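Local structure of cryptic loci regulator 2 (Schizosaccharomyces pombe 972h-, 5IKJ) at residues L187-L190 / Y191-I194; S202-C206 / V207-G211. The protein acts upstream of histone deacetylases in the SHREC repressor complex, promoting transcriptional silencing and proper nucleosome positioning at heterochromatic loci in fission yeast. All blocks are in the same frame, centred on the assembly; numbering follows the deposited sequence.

Contact 1: L187-L190 / Y191-I194. With ZN (zinc ion), chain C.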
# COMPACT_ATOMS: atom_id res chain seq x y z
N LEU A 187 -20.70 8.19 6.66
CA LEU A 187 -19.93 7.04 6.18
C LEU A 187 -18.65 6.85 6.98
O LEU A 187 -18.26 5.72 7.28
CB LEU A 187 -19.61 7.20 4.70
CG LEU A 187 -20.49 6.43 3.71
CD1 LEU A 187 -20.03 6.71 2.30
CD2 LEU A 187 -20.46 4.93 3.99
N HIS A 188 -17.98 7.95 7.33
CA HIS A 188 -16.73 7.83 8.07
C HIS A 188 -16.96 7.22 9.45
O HIS A 188 -16.17 6.39 9.91
CB HIS A 188 -16.05 9.19 8.18
CG HIS A 188 -15.55 9.72 6.87
ND1 HIS A 188 -14.37 9.30 6.30
CD2 HIS A 188 -16.09 10.62 6.01
CE1 HIS A 188 -14.20 9.92 5.15
NE2 HIS A 188 -15.22 10.73 4.95
N HIS A 189 -18.05 7.61 10.11
CA HIS A 189 -18.40 6.98 11.38
C HIS A 189 -18.84 5.54 11.17
O HIS A 189 -18.47 4.65 11.96
CB HIS A 189 -19.50 7.78 12.08
CG HIS A 189 -19.68 7.42 13.52
ND1 HIS A 189 -18.80 7.84 14.50
CD2 HIS A 189 -20.62 6.68 14.15
CE1 HIS A 189 -19.20 7.38 15.67
NE2 HIS A 189 -20.30 6.67 15.49
N LEU A 190 -19.62 5.28 10.12
CA LEU A 190 -20.00 3.91 9.80
C LEU A 190 -18.76 3.04 9.61
O LEU A 190 -18.70 1.91 10.12
CB LEU A 190 -20.86 3.88 8.54
CG LEU A 190 -21.29 2.49 8.06
CD1 LEU A 190 -22.16 1.80 9.09
CD2 LEU A 190 -22.01 2.57 6.72
N TYR A 191 -17.77 3.54 8.88
CA TYR A 191 -16.56 2.77 8.63
C TYR A 191 -15.78 2.52 9.92
O TYR A 191 -15.17 1.46 10.09
CB TYR A 191 -15.69 3.51 7.61
CG TYR A 191 -14.37 2.86 7.31
CD1 TYR A 191 -14.28 1.77 6.45
CD2 TYR A 191 -13.20 3.33 7.89
CE1 TYR A 191 -13.07 1.17 6.17
CE2 TYR A 191 -11.98 2.74 7.62
CZ TYR A 191 -11.92 1.66 6.76
OH TYR A 191 -10.71 1.07 6.49
N TRP A 192 -15.80 3.49 10.84
CA TRP A 192 -15.16 3.29 12.14
C TRP A 192 -15.88 2.22 12.96
O TRP A 192 -15.24 1.46 13.68
CB TRP A 192 -15.11 4.61 12.90
CG TRP A 192 -14.64 4.48 14.31
CD1 TRP A 192 -13.35 4.40 14.74
CD2 TRP A 192 -15.46 4.44 15.49
NE1 TRP A 192 -13.31 4.30 16.11
CE2 TRP A 192 -14.60 4.32 16.59
CE3 TRP A 192 -16.84 4.48 15.71
CZ2 TRP A 192 -15.07 4.24 17.90
CZ3 TRP A 192 -17.31 4.40 17.01
CH2 TRP A 192 -16.42 4.29 18.09
N LEU A 193 -17.21 2.16 12.85
CA LEU A 193 -17.97 1.20 13.64
C LEU A 193 -17.61 -0.23 13.27
O LEU A 193 -17.57 -1.12 14.13
CB LEU A 193 -19.47 1.43 13.46
CG LEU A 193 -20.09 2.57 14.28
CD1 LEU A 193 -21.53 2.79 13.84
CD2 LEU A 193 -20.02 2.27 15.77
N ILE A 194 -17.35 -0.49 11.98
CA ILE A 194 -17.07 -1.85 11.54
C ILE A 194 -15.57 -2.17 11.51
O ILE A 194 -15.21 -3.35 11.45
CB ILE A 194 -17.66 -2.11 10.15
CG1 ILE A 194 -17.02 -1.20 9.11
CG2 ILE A 194 -19.17 -1.92 10.16
CD1 ILE A 194 -15.91 -1.86 8.33
ZN ZN C . -17.14 9.09 14.21
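Over one face of the His189 imidazole, toward its rim, comes Trp192 CE3, 3.7 Å from His189 CE1. The imidazole and the six-membered ring of Trp192 are turned 36° to each other, an oblique aromatic contact. Obliquely to the same imidazole, Leu193 brings its CD1 to 4.0 Å from His189 CD2. His174 adds an edge-to-face ring contact. The two ring nitrogens have separate tasks: His189 ND1 binds zinc at 2.1 Å, while NE2 is hydrogen-bonded to Asp21, a second-shell carboxylate that fixes the ring's rotation and probably makes ND1 a stronger donor to the metal. Histidine suits the place because one flat group can grip a metal and an acid at once.

His189 and Trp192 both carry CG anti to the backbone N (chi1 -165° and 172°), which sends the two rings out side by side in the same direction from successive turns. The indole nitrogen is held by the carbonyl of Asn200, just beyond the helix end. Replacing Trp192 by an alanine would probably take away the carbon packed over the rim of one imidazole face and leave the Asn200 carbonyl without its indole donor.

Beneath the rings the backbone is regular helix: Tyr191 N donates to Leu187 O at 2.7 Å, and Leu193 N to His189 O at 2.9 Å. Leu190 and Ile194 pack apolar branches on helix 50-67, while Tyr191 stacks on His66. Helix 183-195 thus contributes the histidine of a zinc site of one histidine and three cysteines, probably structural, which Cys204, Cys206 and Cys209 complete.

Contact 2: S202-C206 / V207-G211; sequences STCCC and VLCSG. With ZN (zinc ion), chain C.
Cys204 meets Cys209 across the turn through the zinc they share: its SG binds the metal at 2.2 Å, and the CB atoms of Cys204 and Cys209 approach to 4.0 Å. SG stands anti to the backbone N (chi1 -173°), which carries it inward to the ion. The same sulfur accepts the backbone N of Cys206, with a nearly straight N-H...S angle of 164°. Cys204 O lies 2.6 Å from Ser210 OG, whose hydroxyl is hydrogen-bonded to Arg217. Cys205 points away from 207-211, and its side chain touches Arg217, Lys218 and Gln221 of helix 214-237. Cys206 then does double duty. Its SG, 2.4 Å from zinc, also accepts the N-H of Cys209 at 3.4 Å and so caps the N-terminus of the short helix, while its carbonyl takes Ser210 N at 3.0 Å. Two N-H...S bonds would help spread the negative charge of the thiolates; cysteine suits the place because one sulfur can bind the metal and accept an N-H at once. Cys209 SG is the third sulfur, 2.4 Å from the metal, and His189 supplies the fourth ligand. Gly211 ends the helix with a positive phi of 51°, a conformation that suits a residue without a side chain. The turn is wedged between two longer helices: Cys204, Cys206 and Val207 touch helix 183-195, while Cys205 and Val207 lie against helix 214-237.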
# COMPACT_ATOMS: atom_id res chain seq x y z
N SER A 202 -11.19 7.85 19.39
CA SER A 202 -10.17 8.76 18.88
C SER A 202 -9.67 8.39 17.49
O SER A 202 -8.96 9.20 16.88
CB SER A 202 -8.98 8.79 19.85
OG SER A 202 -9.37 9.31 21.11
N THR A 203 -10.00 7.21 16.99
CA THR A 203 -9.52 6.75 15.69
C THR A 203 -10.51 7.01 14.56
O THR A 203 -10.24 6.61 13.42
CB THR A 203 -9.19 5.25 15.75
OG1 THR A 203 -10.40 4.49 15.70
CG2 THR A 203 -8.43 4.92 17.02
N CYS A 204 -11.63 7.66 14.84
CA CYS A 204 -12.63 7.94 13.82
C CYS A 204 -12.33 9.28 13.15
O CYS A 204 -11.94 10.25 13.80
CB CYS A 204 -14.03 7.98 14.44
SG CYS A 204 -15.37 8.14 13.23
N CYS A 205 -12.52 9.31 11.83
CA CYS A 205 -12.29 10.52 11.04
C CYS A 205 -13.54 11.35 10.83
O CYS A 205 -13.46 12.41 10.21
CB CYS A 205 -11.70 10.15 9.68
SG CYS A 205 -10.24 9.10 9.73
N CYS A 206 -14.69 10.91 11.34
CA CYS A 206 -15.94 11.58 11.02
C CYS A 206 -16.00 12.95 11.70
O CYS A 206 -15.26 13.24 12.65
CB CYS A 206 -17.14 10.73 11.45
SG CYS A 206 -17.78 11.10 13.10
N VAL A 207 -16.91 13.79 11.21
CA VAL A 207 -16.95 15.19 11.64
C VAL A 207 -17.36 15.30 13.10
O VAL A 207 -16.92 16.21 13.81
CB VAL A 207 -17.89 16.01 10.74
CG1 VAL A 207 -17.69 17.50 10.98
CG2 VAL A 207 -17.68 15.67 9.27
N LEU A 208 -18.21 14.38 13.58
CA LEU A 208 -18.75 14.51 14.93
C LEU A 208 -17.80 14.00 16.00
O LEU A 208 -17.88 14.44 17.15
CB LEU A 208 -20.09 13.78 15.02
CG LEU A 208 -21.20 14.30 14.09
CD1 LEU A 208 -22.48 13.51 14.30
CD2 LEU A 208 -21.46 15.78 14.29
N CYS A 209 -16.89 13.09 15.65
CA CYS A 209 -15.87 12.65 16.58
C CYS A 209 -14.60 13.48 16.49
O CYS A 209 -13.88 13.60 17.49
CB CYS A 209 -15.51 11.18 16.33
SG CYS A 209 -16.92 10.05 16.35
N SER A 210 -14.31 14.06 15.33
CA SER A 210 -13.05 14.74 15.09
C SER A 210 -13.17 16.26 14.97
O SER A 210 -12.16 16.95 15.13
CB SER A 210 -12.39 14.20 13.81
OG SER A 210 -12.04 12.84 13.96
N GLY A 211 -14.36 16.78 14.71
CA GLY A 211 -14.52 18.21 14.50
C GLY A 211 -13.54 18.78 13.49
O GLY A 211 -13.55 18.39 12.33
ZN ZN C . -17.14 9.09 14.21

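Along the chain, helix 183-195 comes first and holds contact 1, which closes within successive turns of that one helix. A short loop leads to contact 2, where residues 202-206 run directly into helix 207-210. The contacts follow in series, neither nested nor crossed, with centres about 10 Å apart. Zinc closes the intervening loop by joining His189 of contact 1 to the three cysteines of contact 2 in a single four-ligand site. Beside the metal, Trp192 packs on Cys204, its CG 3.5 Å from Cys204 CB. Zinc thus ties helix 183-195 to the cysteine-bearing turn, and the following helix 214-237 packs against that turn.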